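Local coordinates for autoinducer 2-binding protein LsrB (Clostridium saccharobutylicum DSM 13864, PDB 6DSP) that binds the quorum-sensing signal autoinducer-2 in the cleft of a two-lobed receptor of the bacterial solute-binding protein 2 family, at residues T266-W271 / E333-K339. Numbering follows the deposited sequence.
Sequences TRWGLW and ERTIFTK. With PAV ((2R,4S)-2-methyl-2,3,3,4-tetrahydroxytetrahydrofuran), chain C.
A two-stranded antiparallel ribbon whose Leu270-Trp271 end lines the autoinducer-2 pocket pairs Trp268 with Phe337 and Leu270 with Thr335, both as hydrogen-bonded pairs. Phe337 N reaches Trp268 O at 2.7 Å, nearly in line with the carbonyl, whereas Thr335 N meets Leu270 O at 2.8 Å from well above the carbonyl plane. Trp268 N and Leu270 N return the bonds to Phe337 O and Thr335 O, respectively. With Trp268 CG set between its backbone N and carbonyl carbon (chi1 74°), the indole lies across Phe337, whose CB sits over the six-membered ring, 3.6 Å from its centroid, a CH-pi contact; the phenyl ring then runs on obliquely, planes at 34°, until its edge meets Leu270 CB. In this periplasmic-binding-protein fold the ribbon joins the C-terminal segment to the lobe containing strand 246-249, for Gly269 also bonds through its backbone to Gly249 and Ala251. Toward the ligand, Leu270 CD1 approaches PAV C1 at 3.9 Å, and Leu270 CG lies over the centre of one face of the Trp271 indole, whose CZ2 edge lies 3.4 Å from PAV O3. At the Thr266 end, Arg267 CG packs 3.6 Å from Ile336 CG2, and Thr338 CG2 lies over one guanidinium face, while NH1 salt-bridges Glu144; a water links Thr266 O to Lys339 N.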
ATOM      1  N   THR A 266       7.903 -18.191  -1.409  1.00 15.55           N
ATOM      2  CA  THR A 266       7.855 -18.661  -0.041  1.00 16.26           C
ATOM      3  C   THR A 266       7.129 -17.706   0.887  1.00 15.50           C
ATOM      4  O   THR A 266       6.476 -18.157   1.833  1.00 16.27           O
ATOM      5  CB  THR A 266       9.311 -18.816   0.474  1.00 19.44           C
ATOM      6  OG1 THR A 266      10.027 -19.697  -0.405  1.00 22.91           O
ATOM      7  CG2 THR A 266       9.337 -19.365   1.889  1.00 20.55           C
ATOM      8  N   ARG A 267       7.235 -16.393   0.663  1.00 14.44           N
ATOM      9  CA  ARG A 267       6.942 -15.450   1.730  1.00 14.57           C
ATOM     10  C   ARG A 267       6.601 -14.102   1.113  1.00 13.66           C
ATOM     11  O   ARG A 267       7.268 -13.662   0.176  1.00 14.34           O
ATOM     12  CB  ARG A 267       8.190 -15.322   2.626  1.00 15.71           C
ATOM     13  CG  ARG A 267       8.093 -14.280   3.725  1.00 16.76           C
ATOM     14  CD  ARG A 267       9.391 -14.286   4.554  1.00 17.28           C
ATOM     15  NE  ARG A 267       9.514 -15.436   5.441  1.00 17.77           N
ATOM     16  CZ  ARG A 267      10.242 -16.531   5.184  1.00 18.86           C
ATOM     17  NH1 ARG A 267      10.903 -16.647   4.028  1.00 19.60           N
ATOM     18  NH2 ARG A 267      10.300 -17.507   6.088  1.00 19.66           N
ATOM     19  N   TRP A 268       5.587 -13.443   1.670  1.00 13.54           N
ATOM     20  CA  TRP A 268       5.229 -12.075   1.284  1.00 13.23           C
ATOM     21  C   TRP A 268       4.524 -11.479   2.487  1.00 13.47           C
ATOM     22  O   TRP A 268       4.326 -12.160   3.490  1.00 14.32           O
ATOM     23  CB  TRP A 268       4.347 -12.070   0.013  1.00 13.35           C
ATOM     24  CG  TRP A 268       2.933 -12.522   0.249  1.00 13.82           C
ATOM     25  CD1 TRP A 268       1.839 -11.720   0.321  1.00 14.46           C
ATOM     26  CD2 TRP A 268       2.467 -13.870   0.405  1.00 14.43           C
ATOM     27  NE1 TRP A 268       0.724 -12.472   0.545  1.00 14.51           N
ATOM     28  CE2 TRP A 268       1.075 -13.798   0.624  1.00 14.86           C
ATOM     29  CE3 TRP A 268       3.102 -15.130   0.426  1.00 15.30           C
ATOM     30  CZ2 TRP A 268       0.294 -14.933   0.853  1.00 15.79           C
ATOM     31  CZ3 TRP A 268       2.313 -16.265   0.647  1.00 16.73           C
ATOM     32  CH2 TRP A 268       0.928 -16.154   0.857  1.00 16.13           C
ATOM     33  N   GLY A 269       4.143 -10.201   2.398  1.00 12.78           N
ATOM     34  CA  GLY A 269       3.532  -9.549   3.536  1.00 14.02           C
ATOM     35  C   GLY A 269       2.346  -8.670   3.196  1.00 13.47           C
ATOM     36  O   GLY A 269       2.065  -8.364   2.029  1.00 12.91           O
ATOM     37  N   LEU A 270       1.678  -8.235   4.257  1.00 13.47           N
ATOM     38  CA  LEU A 270       0.670  -7.179   4.169  1.00 13.17           C
ATOM     39  C   LEU A 270       0.363  -6.747   5.596  1.00 13.54           C
ATOM     40  O   LEU A 270       1.288  -6.589   6.407  1.00 14.15           O
ATOM     41  CB  LEU A 270      -0.587  -7.603   3.387  1.00 13.14           C
ATOM     42  CG  LEU A 270      -1.337  -6.381   2.805  1.00 13.29           C
ATOM     43  CD1 LEU A 270      -0.676  -5.802   1.554  1.00 14.57           C
ATOM     44  CD2 LEU A 270      -2.803  -6.744   2.542  1.00 14.44           C
ATOM     45  N   TRP A 271      -0.909  -6.515   5.887  1.00 13.91           N
ATOM     46  CA  TRP A 271      -1.421  -5.923   7.120  1.00 13.47           C
ATOM     47  C   TRP A 271      -2.937  -6.020   6.956  1.00 14.39           C
ATOM     48  O   TRP A 271      -3.428  -6.446   5.902  1.00 14.65           O
ATOM     49  CB  TRP A 271      -0.949  -4.451   7.269  1.00 12.95           C
ATOM     50  CG  TRP A 271      -1.208  -3.626   6.034  1.00 13.14           C
ATOM     51  CD1 TRP A 271      -2.391  -3.013   5.698  1.00 13.28           C
ATOM     52  CD2 TRP A 271      -0.311  -3.388   4.939  1.00 12.47           C
ATOM     53  NE1 TRP A 271      -2.289  -2.413   4.464  1.00 13.19           N
ATOM     54  CE2 TRP A 271      -1.021  -2.622   3.970  1.00 12.63           C
ATOM     55  CE3 TRP A 271       1.029  -3.709   4.693  1.00 13.16           C
ATOM     56  CZ2 TRP A 271      -0.424  -2.194   2.779  1.00 12.64           C
ATOM     57  CZ3 TRP A 271       1.613  -3.284   3.503  1.00 12.97           C
ATOM     58  CH2 TRP A 271       0.878  -2.538   2.557  1.00 13.12           C
ATOM     59  N   GLU A 333       0.248  -3.186  13.545  1.00 21.10           N
ATOM     60  CA  GLU A 333       1.010  -4.365  13.170  1.00 23.03           C
ATOM     61  C   GLU A 333       0.939  -4.595  11.673  1.00 19.23           C
ATOM     62  O   GLU A 333       0.015  -4.139  10.995  1.00 18.94           O
ATOM     63  CB  GLU A 333       0.629  -5.623  13.957  1.00 30.52           C
ATOM     64  CG  GLU A 333      -0.609  -6.297  13.480  1.00 38.01           C
ATOM     65  CD  GLU A 333      -1.030  -7.423  14.414  1.00 44.74           C
ATOM     66  OE1 GLU A 333      -0.453  -7.534  15.516  1.00 47.06           O
ATOM     67  OE2 GLU A 333      -1.949  -8.188  14.047  1.00 47.20           O
ATOM     68  N   ARG A 334       1.964  -5.253  11.160  1.00 17.18           N
ATOM     69  CA  ARG A 334       2.018  -5.794   9.813  1.00 16.52           C
ATOM     70  C   ARG A 334       2.188  -7.305   9.909  1.00 16.83           C
ATOM     71  O   ARG A 334       2.520  -7.844  10.975  1.00 19.37           O
ATOM     72  CB  ARG A 334       3.133  -5.121   8.994  1.00 16.87           C
ATOM     73  CG  ARG A 334       2.821  -3.637   8.752  1.00 16.89           C
ATOM     74  CD  ARG A 334       3.982  -2.722   9.115  1.00 18.28           C
ATOM     75  NE  ARG A 334       4.224  -2.713  10.550  1.00 19.65           N
ATOM     76  CZ  ARG A 334       3.530  -2.002  11.430  1.00 20.22           C
ATOM     77  NH1 ARG A 334       2.527  -1.213  11.053  1.00 19.51           N
ATOM     78  NH2 ARG A 334       3.842  -2.098  12.714  1.00 22.37           N
ATOM     79  N   THR A 335       1.962  -8.000   8.789  1.00 16.02           N
ATOM     80  CA  THR A 335       1.822  -9.449   8.786  1.00 16.51           C
ATOM     81  C   THR A 335       2.727 -10.043   7.722  1.00 15.52           C
ATOM     82  O   THR A 335       2.731  -9.577   6.579  1.00 15.39           O
ATOM     83  CB  THR A 335       0.367  -9.854   8.499  1.00 19.55           C
ATOM     84  OG1 THR A 335      -0.502  -9.141   9.398  1.00 22.64           O
ATOM     85  CG2 THR A 335       0.203 -11.370   8.680  1.00 20.47           C
ATOM     86  N   ILE A 336       3.480 -11.088   8.084  1.00 16.64           N
ATOM     87  CA  ILE A 336       4.295 -11.834   7.135  1.00 16.93           C
ATOM     88  C   ILE A 336       3.627 -13.180   6.903  1.00 16.80           C
ATOM     89  O   ILE A 336       3.367 -13.912   7.867  1.00 17.95           O
ATOM     90  CB  ILE A 336       5.740 -12.005   7.636  1.00 18.17           C
ATOM     91  CG1 ILE A 336       6.415 -10.638   7.778  1.00 20.18           C
ATOM     92  CG2 ILE A 336       6.521 -12.869   6.683  1.00 18.42           C
ATOM     93  CD1 ILE A 336       7.716 -10.699   8.552  1.00 21.90           C
ATOM     94  N   PHE A 337       3.354 -13.509   5.639  1.00 15.77           N
ATOM     95  CA  PHE A 337       2.685 -14.757   5.281  1.00 15.89           C
ATOM     96  C   PHE A 337       3.677 -15.759   4.711  1.00 15.70           C
ATOM     97  O   PHE A 337       4.569 -15.405   3.921  1.00 15.41           O
ATOM     98  CB  PHE A 337       1.607 -14.536   4.217  1.00 16.54           C
ATOM     99  CG  PHE A 337       0.611 -13.486   4.564  1.00 16.56           C
ATOM    100  CD1 PHE A 337      -0.389 -13.722   5.500  1.00 17.99           C
ATOM    101  CD2 PHE A 337       0.650 -12.242   3.933  1.00 16.54           C
ATOM    102  CE1 PHE A 337      -1.329 -12.748   5.803  1.00 17.53           C
ATOM    103  CE2 PHE A 337      -0.310 -11.274   4.237  1.00 17.15           C
ATOM    104  CZ  PHE A 337      -1.275 -11.519   5.187  1.00 17.40           C
ATOM    105  N   THR A 338       3.517 -17.017   5.111  1.00 16.45           N
ATOM    106  CA  THR A 338       4.142 -18.150   4.440  1.00 17.98           C
ATOM    107  C   THR A 338       3.082 -19.248   4.336  1.00 18.56           C
ATOM    108  O   THR A 338       1.938 -19.074   4.774  1.00 18.78           O
ATOM    109  CB  THR A 338       5.351 -18.705   5.205  1.00 18.94           C
ATOM    110  OG1 THR A 338       4.875 -19.424   6.357  1.00 19.86           O
ATOM    111  CG2 THR A 338       6.343 -17.602   5.583  1.00 19.48           C
ATOM    112  N   LYS A 339       3.450 -20.396   3.761  1.00 19.53           N
ATOM    113  CA  LYS A 339       2.488 -21.485   3.707  1.00 21.15           C
ATOM    114  C   LYS A 339       2.046 -21.912   5.102  1.00 21.39           C
ATOM    115  O   LYS A 339       0.988 -22.531   5.243  1.00 22.30           O
ATOM    116  CB  LYS A 339       3.107 -22.661   2.937  1.00 23.91           C
ATOM    117  CG  LYS A 339       4.196 -23.406   3.709  1.00 27.89           C
ATOM    118  CD  LYS A 339       4.707 -24.587   2.911  1.00 31.94           C
ATOM    119  CE  LYS A 339       5.966 -25.140   3.535  1.00 35.21           C
ATOM    120  NZ  LYS A 339       5.759 -25.550   4.951  1.00 37.56           N
TER
HETATM  121  O2  PAV C 401       1.562  -2.411  -1.811  1.00 16.29           O
HETATM  122  C2  PAV C 401       0.164  -2.057  -1.877  1.00 12.17           C
HETATM  123  C1  PAV C 401      -0.748  -3.110  -1.208  1.00 16.09           C
HETATM  124  O5  PAV C 401      -0.177  -2.212  -3.364  1.00 11.84           O
HETATM  125  C5  PAV C 401      -1.248  -1.408  -3.610  1.00 12.63           C
HETATM  126  C4  PAV C 401      -1.480  -0.539  -2.360  1.00 13.53           C
HETATM  127  O4  PAV C 401      -1.716   0.816  -2.730  1.00 12.39           O
HETATM  128  C3  PAV C 401      -0.182  -0.771  -1.578  1.00 12.52           C
HETATM  129  O3  PAV C 401      -0.407  -0.631  -0.202  1.00 13.45           O
HETATM  130  O13 PAV C 401       0.820   0.114  -2.028  1.00 12.53           O
HETATM  131  O   HOH W   1       5.905 -20.795   2.267  1.00 21.43           O